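Local coordinates for protein 3-polyprenyl-4-hydroxybenzoate decarboxylase and related decarboxylases (PDB 6H6X) that binds prenylated FMN together with manganese and potassium ions and, as a UbiD-family enzyme, probably catalyses the reversible decarboxylation of aromatic acids, at residues A83-N88 with L211-A216; P91-S96 with P221-K226; L136-P141 with W171-K176; E185-I190 with V232-G237; K245-V250 with R270-V275. The protein carries 8 engineered substitutions. All blocks are in the same frame, centred on the assembly; numbering follows the deposited sequence.

Contact 1: A83-N88 with L211-A216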
# COMPACT_ATOMS: atom_id res chain seq x y z
N ALA B 83 0.38 6.23 27.22
CA ALA B 83 -0.21 5.42 28.31
C ALA B 83 0.22 5.88 29.74
O ALA B 83 -0.57 5.88 30.70
CB ALA B 83 0.14 3.94 28.11
N ALA B 84 1.48 6.30 29.83
CA ALA B 84 2.01 6.95 31.06
C ALA B 84 1.24 8.23 31.42
O ALA B 84 0.92 8.46 32.61
CB ALA B 84 3.51 7.27 30.90
N ALA B 85 0.97 9.08 30.41
CA ALA B 85 0.14 10.28 30.66
C ALA B 85 -1.27 9.94 31.11
O ALA B 85 -1.83 10.63 31.99
CB ALA B 85 0.10 11.18 29.46
N VAL B 86 -1.87 8.89 30.55
CA VAL B 86 -3.21 8.46 30.98
C VAL B 86 -3.18 7.92 32.40
O VAL B 86 -4.09 8.19 33.18
CB VAL B 86 -3.83 7.42 30.04
CG1 VAL B 86 -5.18 6.92 30.58
CG2 VAL B 86 -4.04 8.03 28.64
N GLU B 87 -2.14 7.16 32.73
CA GLU B 87 -2.02 6.57 34.08
C GLU B 87 -1.70 7.65 35.12
O GLU B 87 -2.26 7.61 36.22
CB GLU B 87 -0.97 5.41 34.09
CG GLU B 87 -0.41 4.92 35.45
CD GLU B 87 -1.41 4.29 36.43
OE1 GLU B 87 -2.64 4.34 36.20
OE2 GLU B 87 -0.95 3.75 37.46
N ASN B 88 -0.85 8.62 34.75
CA ASN B 88 -0.40 9.67 35.68
C ASN B 88 -0.74 11.09 35.23
O ASN B 88 0.14 11.84 34.83
CB ASN B 88 1.12 9.53 35.92
CG ASN B 88 1.47 8.21 36.59
OD1 ASN B 88 1.97 7.30 35.93
ND2 ASN B 88 1.14 8.07 37.89
N LEU B 211 -7.85 17.12 30.30
CA LEU B 211 -6.92 18.30 30.33
C LEU B 211 -5.65 18.01 31.18
O LEU B 211 -4.58 18.49 30.87
CB LEU B 211 -7.63 19.55 30.85
CG LEU B 211 -8.79 20.06 30.00
CD1 LEU B 211 -9.33 21.36 30.60
CD2 LEU B 211 -8.41 20.30 28.54
N GLU B 212 -5.80 17.18 32.19
CA GLU B 212 -4.68 16.69 33.02
C GLU B 212 -3.80 15.71 32.30
O GLU B 212 -2.58 15.70 32.47
CB GLU B 212 -5.22 16.10 34.34
CG GLU B 212 -5.86 17.19 35.17
CD GLU B 212 -6.30 16.76 36.57
OE1 GLU B 212 -6.45 15.55 36.86
OE2 GLU B 212 -6.52 17.68 37.38
N ILE B 213 -4.40 14.92 31.41
CA ILE B 213 -3.62 14.09 30.52
C ILE B 213 -2.80 14.97 29.58
O ILE B 213 -1.59 14.77 29.39
CB ILE B 213 -4.52 13.09 29.77
CG1 ILE B 213 -5.18 12.13 30.77
CG2 ILE B 213 -3.69 12.27 28.80
CD1 ILE B 213 -6.37 11.39 30.21
N ALA B 214 -3.43 15.98 29.01
CA ALA B 214 -2.70 16.91 28.14
C ALA B 214 -1.55 17.58 28.88
O ALA B 214 -0.47 17.70 28.33
CB ALA B 214 -3.65 17.99 27.62
N SER B 215 -1.80 18.01 30.09
CA SER B 215 -0.76 18.56 30.97
C SER B 215 0.45 17.64 31.11
O SER B 215 1.56 18.08 30.92
CB SER B 215 -1.35 18.82 32.36
OG SER B 215 -1.39 20.17 32.64
N ALA B 216 0.23 16.37 31.40
CA ALA B 216 1.33 15.38 31.43
C ALA B 216 2.10 15.20 30.13
O ALA B 216 3.26 14.79 30.16
CB ALA B 216 0.82 14.02 31.89

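Contact 2: P91-S96 with P221-K226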
# COMPACT_ATOMS: atom_id res chain seq x y z
N PRO B 91 -1.90 18.02 37.35
CA PRO B 91 -2.82 19.17 37.39
C PRO B 91 -2.49 20.32 36.42
O PRO B 91 -1.33 20.56 36.07
CB PRO B 91 -2.72 19.65 38.84
CG PRO B 91 -2.44 18.39 39.62
CD PRO B 91 -1.55 17.57 38.71
N CYS B 92 -3.55 20.98 35.98
CA CYS B 92 -3.47 22.19 35.17
C CYS B 92 -3.35 23.37 36.11
O CYS B 92 -3.77 23.30 37.28
CB CYS B 92 -4.73 22.34 34.30
SG CYS B 92 -4.88 21.03 33.07
N ARG B 93 -2.81 24.46 35.58
CA ARG B 93 -2.67 25.69 36.30
C ARG B 93 -3.73 26.70 35.83
O ARG B 93 -3.77 27.06 34.65
CB ARG B 93 -1.28 26.22 35.97
CG ARG B 93 -0.84 27.44 36.79
CD ARG B 93 0.35 28.17 36.13
NE ARG B 93 1.45 28.42 37.06
CZ ARG B 93 2.31 27.49 37.50
NH1 ARG B 93 2.22 26.21 37.12
NH2 ARG B 93 3.28 27.84 38.35
N LEU B 94 -4.60 27.16 36.74
CA LEU B 94 -5.41 28.35 36.52
C LEU B 94 -4.57 29.61 36.48
O LEU B 94 -3.64 29.75 37.19
CB LEU B 94 -6.52 28.47 37.54
CG LEU B 94 -7.63 29.47 37.11
CD1 LEU B 94 -8.43 28.90 35.96
CD2 LEU B 94 -8.54 29.91 38.25
N VAL B 95 -4.91 30.52 35.58
CA VAL B 95 -4.10 31.66 35.22
C VAL B 95 -5.06 32.83 35.14
O VAL B 95 -6.27 32.65 35.06
CB VAL B 95 -3.35 31.29 33.92
CG1 VAL B 95 -3.65 32.17 32.72
CG2 VAL B 95 -1.90 30.98 34.17
N SER B 96 -4.53 34.05 35.25
CA SER B 96 -5.37 35.23 35.24
C SER B 96 -5.95 35.46 33.83
O SER B 96 -5.25 35.21 32.87
CB SER B 96 -4.55 36.47 35.66
OG SER B 96 -5.17 37.67 35.23
N PRO B 221 2.80 22.32 32.67
CA PRO B 221 1.36 22.24 32.84
C PRO B 221 0.56 23.18 31.92
O PRO B 221 0.98 24.26 31.60
CB PRO B 221 1.14 22.59 34.32
CG PRO B 221 2.43 22.20 34.97
CD PRO B 221 3.48 22.53 33.96
N LEU B 222 -0.59 22.69 31.48
CA LEU B 222 -1.46 23.42 30.60
C LEU B 222 -2.10 24.55 31.40
O LEU B 222 -2.58 24.34 32.51
CB LEU B 222 -2.51 22.45 30.06
CG LEU B 222 -3.52 22.97 29.08
CD1 LEU B 222 -2.84 23.40 27.78
CD2 LEU B 222 -4.54 21.84 28.86
N GLU B 223 -2.08 25.75 30.82
CA GLU B 223 -2.61 26.93 31.49
C GLU B 223 -4.06 27.15 31.07
O GLU B 223 -4.34 27.12 29.88
CB GLU B 223 -1.71 28.14 31.21
CG GLU B 223 -0.32 27.93 31.83
CD GLU B 223 0.68 29.07 31.68
OE1 GLU B 223 0.34 30.14 31.10
OE2 GLU B 223 1.84 28.89 32.15
N LEU B 224 -4.95 27.28 32.06
CA LEU B 224 -6.35 27.42 31.88
C LEU B 224 -6.80 28.75 32.40
O LEU B 224 -6.14 29.36 33.24
CB LEU B 224 -7.11 26.34 32.60
CG LEU B 224 -6.78 24.93 32.21
CD1 LEU B 224 -7.70 23.97 33.01
CD2 LEU B 224 -6.93 24.71 30.72
N VAL B 225 -7.96 29.17 31.90
CA VAL B 225 -8.61 30.38 32.33
C VAL B 225 -10.12 30.13 32.43
O VAL B 225 -10.65 29.23 31.77
CB VAL B 225 -8.24 31.54 31.38
CG1 VAL B 225 -8.69 31.24 29.95
CG2 VAL B 225 -8.88 32.83 31.87
N LYS B 226 -10.81 30.88 33.29
CA LYS B 226 -12.25 30.74 33.46
C LYS B 226 -12.96 31.37 32.30
O LYS B 226 -12.51 32.40 31.79
CB LYS B 226 -12.77 31.47 34.71
CG LYS B 226 -12.31 30.95 36.05
CD LYS B 226 -12.72 29.52 36.36
CE LYS B 226 -14.16 29.41 36.69
NZ LYS B 226 -14.38 28.03 37.27

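Contact 3: L136-P141 with W171-K176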
# COMPACT_ATOMS: atom_id res chain seq x y z
N LEU B 136 -14.46 19.94 23.45
CA LEU B 136 -15.65 20.28 24.21
C LEU B 136 -15.36 19.94 25.67
O LEU B 136 -15.19 18.77 26.00
CB LEU B 136 -16.85 19.48 23.72
CG LEU B 136 -18.21 19.93 24.26
CD1 LEU B 136 -19.30 19.54 23.27
CD2 LEU B 136 -18.51 19.40 25.64
N ILE B 137 -15.29 20.96 26.53
CA ILE B 137 -14.99 20.80 27.94
C ILE B 137 -16.32 20.94 28.71
O ILE B 137 -17.05 21.90 28.51
CB ILE B 137 -13.97 21.85 28.38
CG1 ILE B 137 -12.71 21.70 27.59
CG2 ILE B 137 -13.65 21.74 29.87
CD1 ILE B 137 -11.95 22.99 27.40
N ALA B 138 -16.61 19.98 29.56
CA ALA B 138 -17.80 20.04 30.43
C ALA B 138 -17.55 19.38 31.80
O ALA B 138 -16.57 18.62 32.00
CB ALA B 138 -18.96 19.39 29.73
N ARG B 139 -18.42 19.71 32.76
CA ARG B 139 -18.37 19.08 34.09
C ARG B 139 -19.63 18.28 34.40
O ARG B 139 -20.72 18.64 33.98
CB ARG B 139 -18.12 20.12 35.18
CG ARG B 139 -16.68 20.59 35.24
CD ARG B 139 -16.39 21.51 36.43
NE ARG B 139 -14.97 21.91 36.46
CZ ARG B 139 -13.98 21.22 37.02
NH1 ARG B 139 -14.19 20.09 37.68
NH2 ARG B 139 -12.72 21.66 36.96
N ASP B 140 -19.46 17.19 35.15
CA ASP B 140 -20.57 16.36 35.61
C ASP B 140 -21.38 17.23 36.58
O ASP B 140 -20.86 17.76 37.57
CB ASP B 140 -20.02 15.09 36.27
CG ASP B 140 -21.09 14.04 36.58
OD1 ASP B 140 -22.06 14.39 37.26
OD2 ASP B 140 -20.94 12.85 36.19
N PRO B 141 -22.67 17.43 36.27
CA PRO B 141 -23.45 18.32 37.12
C PRO B 141 -23.69 17.81 38.57
O PRO B 141 -24.02 18.62 39.43
CB PRO B 141 -24.75 18.49 36.33
CG PRO B 141 -24.89 17.23 35.54
CD PRO B 141 -23.49 16.78 35.23
N TRP B 171 -22.40 12.33 27.10
CA TRP B 171 -23.78 11.82 27.16
C TRP B 171 -24.25 11.54 28.60
O TRP B 171 -25.35 11.92 29.00
CB TRP B 171 -23.89 10.56 26.32
CG TRP B 171 -25.26 10.00 26.25
CD1 TRP B 171 -25.71 8.85 26.85
CD2 TRP B 171 -26.38 10.55 25.54
NE1 TRP B 171 -27.03 8.66 26.56
CE2 TRP B 171 -27.47 9.68 25.75
CE3 TRP B 171 -26.56 11.69 24.74
CZ2 TRP B 171 -28.75 9.90 25.18
CZ3 TRP B 171 -27.84 11.93 24.17
CH2 TRP B 171 -28.92 11.03 24.40
N HIS B 172 -23.39 10.87 29.37
CA HIS B 172 -23.64 10.63 30.77
C HIS B 172 -23.90 11.95 31.50
O HIS B 172 -24.90 12.07 32.21
CB HIS B 172 -22.50 9.86 31.41
CG HIS B 172 -22.86 9.27 32.74
ND1 HIS B 172 -22.31 9.72 33.94
CD2 HIS B 172 -23.73 8.29 33.07
CE1 HIS B 172 -22.82 9.01 34.93
NE2 HIS B 172 -23.70 8.16 34.44
N PHE B 173 -23.04 12.95 31.29
CA PHE B 173 -23.23 14.26 31.92
C PHE B 173 -24.52 14.92 31.48
O PHE B 173 -25.19 15.52 32.30
CB PHE B 173 -22.13 15.25 31.55
CG PHE B 173 -20.77 14.95 32.11
CD1 PHE B 173 -20.49 13.77 32.79
CD2 PHE B 173 -19.76 15.86 31.90
CE1 PHE B 173 -19.21 13.51 33.27
CE2 PHE B 173 -18.48 15.62 32.38
CZ PHE B 173 -18.20 14.44 33.06
N PHE B 174 -24.80 14.88 30.19
CA PHE B 174 -25.94 15.58 29.63
C PHE B 174 -27.22 14.90 30.14
O PHE B 174 -28.18 15.58 30.50
CB PHE B 174 -25.88 15.53 28.12
CG PHE B 174 -27.05 16.18 27.44
CD1 PHE B 174 -27.41 17.48 27.74
CD2 PHE B 174 -27.79 15.48 26.50
CE1 PHE B 174 -28.50 18.08 27.11
CE2 PHE B 174 -28.88 16.08 25.86
CZ PHE B 174 -29.22 17.39 26.16
N GLY B 175 -27.22 13.56 30.19
CA GLY B 175 -28.30 12.77 30.79
C GLY B 175 -28.71 13.29 32.14
O GLY B 175 -29.89 13.53 32.37
N LYS B 176 -27.71 13.53 33.00
CA LYS B 176 -27.94 14.02 34.36
C LYS B 176 -28.47 15.44 34.38
O LYS B 176 -29.33 15.74 35.21
CB LYS B 176 -26.67 13.90 35.24
CG LYS B 176 -26.36 12.47 35.65
CD LYS B 176 -24.87 12.18 35.84
CE LYS B 176 -24.43 12.05 37.31
NZ LYS B 176 -23.14 11.28 37.43

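Contact 4: E185-I190 with V232-G237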
# COMPACT_ATOMS: atom_id res chain seq x y z
N GLU B 185 -23.79 23.28 30.93
CA GLU B 185 -22.82 24.29 30.51
C GLU B 185 -21.58 23.64 29.89
O GLU B 185 -21.08 22.65 30.41
CB GLU B 185 -22.38 25.13 31.72
CG GLU B 185 -23.48 26.00 32.31
CD GLU B 185 -22.98 26.98 33.37
OE1 GLU B 185 -21.86 26.82 33.93
OE2 GLU B 185 -23.74 27.93 33.66
N ILE B 186 -21.11 24.19 28.77
CA ILE B 186 -19.94 23.67 28.07
C ILE B 186 -19.10 24.78 27.55
O ILE B 186 -19.57 25.90 27.36
CB ILE B 186 -20.30 22.76 26.87
CG1 ILE B 186 -20.94 23.55 25.72
CG2 ILE B 186 -21.21 21.61 27.31
CD1 ILE B 186 -21.20 22.70 24.50
N ALA B 187 -17.85 24.45 27.27
CA ALA B 187 -17.03 25.30 26.45
C ALA B 187 -16.34 24.54 25.30
O ALA B 187 -15.97 23.38 25.44
CB ALA B 187 -16.00 25.99 27.34
N LEU B 188 -16.19 25.24 24.20
CA LEU B 188 -15.59 24.70 23.00
C LEU B 188 -14.33 25.46 22.73
O LEU B 188 -14.38 26.67 22.62
CB LEU B 188 -16.52 24.91 21.83
CG LEU B 188 -17.87 24.19 21.98
CD1 LEU B 188 -18.77 24.69 20.88
CD2 LEU B 188 -17.68 22.70 21.86
N ALA B 189 -13.19 24.79 22.63
CA ALA B 189 -11.94 25.48 22.26
C ALA B 189 -11.36 24.98 20.96
O ALA B 189 -11.25 23.79 20.78
CB ALA B 189 -10.94 25.30 23.36
N ILE B 190 -10.95 25.90 20.11
CA ILE B 190 -10.50 25.64 18.75
C ILE B 190 -9.14 26.25 18.59
O ILE B 190 -8.91 27.39 18.96
CB ILE B 190 -11.46 26.24 17.74
CG1 ILE B 190 -12.85 25.62 17.84
CG2 ILE B 190 -10.93 26.03 16.32
CD1 ILE B 190 -13.91 26.39 17.06
N VAL B 232 -16.78 26.94 33.56
CA VAL B 232 -15.98 25.96 32.85
C VAL B 232 -14.61 26.63 32.65
O VAL B 232 -14.52 27.85 32.60
CB VAL B 232 -16.58 25.65 31.45
CG1 VAL B 232 -15.88 24.50 30.79
CG2 VAL B 232 -18.08 25.35 31.53
N GLU B 233 -13.58 25.82 32.50
CA GLU B 233 -12.21 26.27 32.27
C GLU B 233 -11.79 25.92 30.83
O GLU B 233 -12.22 24.88 30.30
CB GLU B 233 -11.27 25.59 33.29
CG GLU B 233 -11.61 25.83 34.76
CD GLU B 233 -12.81 25.01 35.26
OE1 GLU B 233 -12.88 23.76 35.01
OE2 GLU B 233 -13.72 25.61 35.86
N VAL B 234 -11.01 26.79 30.19
CA VAL B 234 -10.57 26.60 28.79
C VAL B 234 -9.09 26.92 28.68
O VAL B 234 -8.60 27.66 29.49
CB VAL B 234 -11.34 27.45 27.78
CG1 VAL B 234 -12.82 27.06 27.75
CG2 VAL B 234 -11.19 28.94 28.04
N PRO B 235 -8.37 26.34 27.70
CA PRO B 235 -6.94 26.66 27.54
C PRO B 235 -6.71 28.14 27.23
O PRO B 235 -7.35 28.70 26.35
CB PRO B 235 -6.49 25.78 26.40
CG PRO B 235 -7.46 24.65 26.40
CD PRO B 235 -8.78 25.26 26.77
N ALA B 236 -5.88 28.78 28.04
CA ALA B 236 -5.61 30.24 27.97
C ALA B 236 -5.08 30.64 26.61
O ALA B 236 -5.40 31.72 26.10
CB ALA B 236 -4.59 30.65 29.05
N GLY B 237 -4.23 29.78 26.06
CA GLY B 237 -3.62 30.01 24.76
C GLY B 237 -4.42 29.59 23.53
O GLY B 237 -3.90 29.67 22.46

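Contact 5: K245-V250 with R270-V275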
# COMPACT_ATOMS: atom_id res chain seq x y z
N LYS B 245 -24.39 26.20 26.10
CA LYS B 245 -25.05 25.16 26.87
C LYS B 245 -25.85 24.25 25.98
O LYS B 245 -26.40 24.68 24.96
CB LYS B 245 -25.91 25.79 27.95
CG LYS B 245 -26.95 26.77 27.44
CD LYS B 245 -27.43 27.74 28.53
CE LYS B 245 -28.13 28.96 27.93
NZ LYS B 245 -28.88 29.79 28.91
N ILE B 246 -25.89 22.97 26.34
CA ILE B 246 -26.69 22.02 25.61
C ILE B 246 -28.09 22.08 26.26
O ILE B 246 -28.22 21.94 27.47
CB ILE B 246 -26.12 20.59 25.66
CG1 ILE B 246 -24.62 20.54 25.33
CG2 ILE B 246 -26.87 19.69 24.68
CD1 ILE B 246 -24.03 19.18 25.61
N LEU B 247 -29.12 22.31 25.45
CA LEU B 247 -30.45 22.63 25.97
C LEU B 247 -31.18 21.37 26.39
O LEU B 247 -31.20 20.38 25.65
CB LEU B 247 -31.28 23.36 24.92
CG LEU B 247 -30.70 24.70 24.43
CD1 LEU B 247 -31.58 25.32 23.34
CD2 LEU B 247 -30.50 25.68 25.57
N PRO B 248 -31.80 21.39 27.59
CA PRO B 248 -32.50 20.16 28.04
C PRO B 248 -33.74 19.85 27.18
O PRO B 248 -34.47 20.76 26.83
CB PRO B 248 -32.88 20.49 29.49
CG PRO B 248 -33.03 21.97 29.51
CD PRO B 248 -32.15 22.56 28.43
N GLY B 249 -33.92 18.59 26.79
CA GLY B 249 -35.10 18.18 26.03
C GLY B 249 -35.11 18.50 24.54
O GLY B 249 -35.65 17.71 23.75
N VAL B 250 -34.52 19.61 24.12
CA VAL B 250 -34.60 20.00 22.72
C VAL B 250 -33.87 18.97 21.84
O VAL B 250 -32.78 18.46 22.19
CB VAL B 250 -34.02 21.41 22.47
CG1 VAL B 250 -34.09 21.76 20.98
CG2 VAL B 250 -34.76 22.44 23.29
N ARG B 270 -31.28 15.49 17.29
CA ARG B 270 -30.13 15.46 18.21
C ARG B 270 -30.06 16.71 19.07
O ARG B 270 -30.75 17.70 18.79
CB ARG B 270 -28.84 15.30 17.39
CG ARG B 270 -28.64 13.86 16.94
CD ARG B 270 -27.43 13.62 16.09
NE ARG B 270 -27.48 12.25 15.58
CZ ARG B 270 -27.44 11.89 14.29
NH1 ARG B 270 -27.34 12.78 13.30
NH2 ARG B 270 -27.50 10.60 14.00
N PRO B 271 -29.19 16.70 20.10
CA PRO B 271 -29.17 17.88 20.97
C PRO B 271 -28.70 19.12 20.28
O PRO B 271 -28.19 19.08 19.17
CB PRO B 271 -28.23 17.48 22.09
CG PRO B 271 -28.46 16.01 22.20
CD PRO B 271 -28.60 15.53 20.78
N VAL B 272 -28.90 20.23 20.98
CA VAL B 272 -28.64 21.56 20.45
C VAL B 272 -27.85 22.37 21.50
O VAL B 272 -28.14 22.30 22.66
CB VAL B 272 -29.97 22.27 20.13
CG1 VAL B 272 -29.73 23.69 19.66
CG2 VAL B 272 -30.72 21.50 19.05
N VAL B 273 -26.87 23.12 21.05
CA VAL B 273 -26.10 24.00 21.86
C VAL B 273 -26.53 25.40 21.50
O VAL B 273 -26.50 25.76 20.33
CB VAL B 273 -24.58 23.90 21.54
CG1 VAL B 273 -23.77 24.96 22.29
CG2 VAL B 273 -24.05 22.51 21.89
N GLU B 274 -26.92 26.18 22.51
CA GLU B 274 -27.09 27.64 22.38
C GLU B 274 -25.79 28.29 22.83
O GLU B 274 -25.30 28.01 23.93
CB GLU B 274 -28.25 28.13 23.27
CG GLU B 274 -28.39 29.65 23.39
CD GLU B 274 -29.69 30.10 24.10
OE1 GLU B 274 -29.62 30.85 25.11
OE2 GLU B 274 -30.80 29.71 23.66
N VAL B 275 -25.25 29.19 22.02
CA VAL B 275 -23.99 29.83 22.35
C VAL B 275 -24.25 31.18 23.03
O VAL B 275 -25.06 31.99 22.54
CB VAL B 275 -22.95 29.85 21.18
CG1 VAL B 275 -23.46 29.17 19.94
CG2 VAL B 275 -22.34 31.21 20.88

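Contact 1: A83-N88 with L211-A216
A helix-helix packing brings the last turn of helix 75-87 against helix 210-217, and Ala85 and Ala216 face each other where the two are nearest. The short segments approach to 8.3 Å between axes, with their N-to-C directions 130° apart. Alanine suits this place because a lone methyl lets the backbones close in: Ala85 CB sits 3.8 Å from Ala216 CB. Helix 210-217 starts at Glu210, a ligand of the manganese and potassium ions, so the contact joins the N-terminal region of the chain to a helix that carries part of the metal site. Ile213 packs beside this pair with both branches. Its CG2 stands anti to the backbone N (chi1, measured to CG1, is -63°), which sets this methyl 4.0 Å from Ala85 CB and 4.3 Å from Val86 CG2. The other branch, CG1, lies 3.9 Å from Ala85 O, a carbonyl within the helix. Ile213 also touches Ala199 of helix 194-199 and Ala202. Helix 75-87 ends just before Asn88, whose carbonyl O lies 3.7 Å from the same Ala216 CB.

Contact 2: P91-S96 with P221-K226
Cys92 holds its SG anti to the carbonyl carbon (chi1 -66°) and Leu224 turns its CG the same way (chi1 -58°), which brings Leu224 CD1 to 3.6 Å from Cys92 CB. Both side chains reach Leu211 on helix 210-217, where a short cysteine and a branched leucine together cover the apolar side of the helix. Beside this apolar pair the two backbones run as parallel strands. Arg93 straddles Glu223: its N donates to Leu222 O at 3.1 Å, while its O accepts from Leu224 N at 2.9 Å. The next link, Val95 N to Leu224 O, is weak because it is bent to 127°. Leu94 instead lays a methyl over that carbonyl, CD1 lying 3.6 Å from Leu224 O. On the face of Arg93 and Glu223 the side chains are exposed, as suits charged residues; Arg93 NE and Glu223 OE2 remain 4.9 Å apart, near enough for a weak attraction at most, and not a salt bridge. Val95 crosses the glutamate obliquely, its CG2 packing along the chain from CB to OE1. Lys226 turns its amine to Asp231 and Glu233. Strand 223-226 also bonds through its backbone to strand 233-235 on its other side. The arrangement is thus the parallel half of a small mixed three-stranded sheet, with strand 93-94 at one margin.

Contact 3: L136-P141 with W171-K176
Lys176 and Asp140 form a salt bridge, with Lys176 NZ 3.0 Å from Asp140 OD2 and directed to the syn lone pair of that oxygen; a second, weak bond from the same NZ reaches Asp140 OD1. The bridge ties helix 169-179 to the end of strand 130-139, just where the chain turns back in a beta hairpin toward strand 146-157. Asp140 suits the turn because its OD1 also accepts from the backbone N of Asp142, making an Asx turn, and from that of Ser143. With two backbone donors and an ammonium group around it, the carboxylate is probably stabilised as the anion. Lys176 gets there by bending, its chi3 of 106° curling the chain so that CE and NZ come alongside the acid. His172 turns its ring edge toward the same carboxylate, but its buried ND1, 4.1 Å from Asp140 OD2, makes no hydrogen bond.

Inside this polar rim lies the Phe173 ring. Asp140 CB sits over its face, 3.8 Å from the centroid and 22° off the normal, a CH-pi contact, while Asp140 N stands above the same ring near its rim. The carboxylate plane is turned 59° from that of the ring. Ala138 O approaches the edge in plane, 3.6 Å from Phe173 CE2. A flat aromatic suits a helix residue that must lie against the strand end, and it also packs on Asn147, a manganese ligand. Outermost, the ring of Pro141 rests on the helix surface, its CG 3.8 Å from Lys176 CB and its CD 3.6 Å from Phe173 O.

Contact 4: E185-I190 with V232-G237
Val232 leads across the interface toward Ala187, and its atoms can be followed outward in turn. CB already lies 4.2 Å from Ala187 CB. Beyond it the two methyls part: CG1, anti to the backbone N (chi1 -172°), comes to 3.8 Å from Ala187 CB, while CG2 swings back along the opposing strand, 4.1 Å from Ile186 C and 4.3 Å from Glu185 CB. A beta-branched residue suits this position, since one side chain covers three consecutive residues of the facing strand.

The next inward-pointing residue, Val234, comes closer. Its CG1 stands 3.4 Å from Ala187 CB, closer than carbon atoms usually pack, so the alanine methyl is met by the two valines from directions roughly at right angles; Cys227 touches both Ala187 and Val234. Further along, Ala189 CB meets the ring of Pro235 at CD, 4.0 Å away. Alanines at 187 and 189 let the bulkier partners come close to strand 184-190, with CA atoms of Ala189 and Val234 6.8 Å apart. Glu185, at the margin, directs its OE1 to the backbone N of Asp231.

The two segments run only 7° apart, yet they are joined by apolar contacts alone, because their backbone groups pair laterally within their own sheets: Ala187 with Ile137, Ile186 with Gly244, Val234 with Val225. The result is a buried face-to-face packing of two sheets, the small mixed sheet ending in strand 233-235 laid upon the large antiparallel sheet of the flavin-binding domain.

Contact 5: K245-V250 with R270-V275
Ile246 packs against Pro271 and Val273 at the apolar centre. Its CG2, anti to the backbone N while CG1 takes the place beside that N (chi1 -49°), reaches Pro271 CB at 3.7 Å; CG1 lies 4.0 Å from Val273 CG2. Branched residues suit this buried face, where each branch finds its own partner. On the other side, Val250 CG1 meets Val272 CG2 at 3.9 Å, and Leu247 CD2 covers Glu274 CB at 4.0 Å.

Around these groups the backbones pair as antiparallel strands. Lys245 and Glu274 form a hydrogen-bonded pair, Lys245 N to Glu274 O at 3.0 Å and Glu274 N to Lys245 O at 2.9 Å, and Leu247 N adds a bond to Val272 O. Ile246 and Val273 between them make the non-hydrogen-bonded pair. At the polar margin the long chains of Lys245 and Glu274 lie side by side, pointing the same way; NZ and OE1 are 4.0 Å apart, too far for a salt bridge though of opposite charge.

The segment 270-275 is also bonded through its backbone to strand 160-163. Ile246 bonds likewise to Leu184, and helix 169-179 covers Ile246 and Pro271 with Phe174.

How the contacts relate
Contact 4 is the most buried of the five and purely apolar, whereas contacts 1, 2, 3 and 5 each mix buried and more exposed residues. Helix 210-217, half of contact 1, also lies against contact 2: its Ser215 OG bonds to Leu222 N, just before strand 223-226. The sheet of contact 2 continues into contact 4, where Lys226 and Arg139 converge on Glu233, drawing in contact 3 as well. Contacts 3, 4 and 5 reach the same large antiparallel sheet, and Phe174 of helix 169-179 bridges contacts 3 and 5. Backbone pairing dominates contacts 2 and 5 and methyl packing contacts 1 and 4, while contact 3 combines a salt bridge with an aromatic ring packed on the strand end.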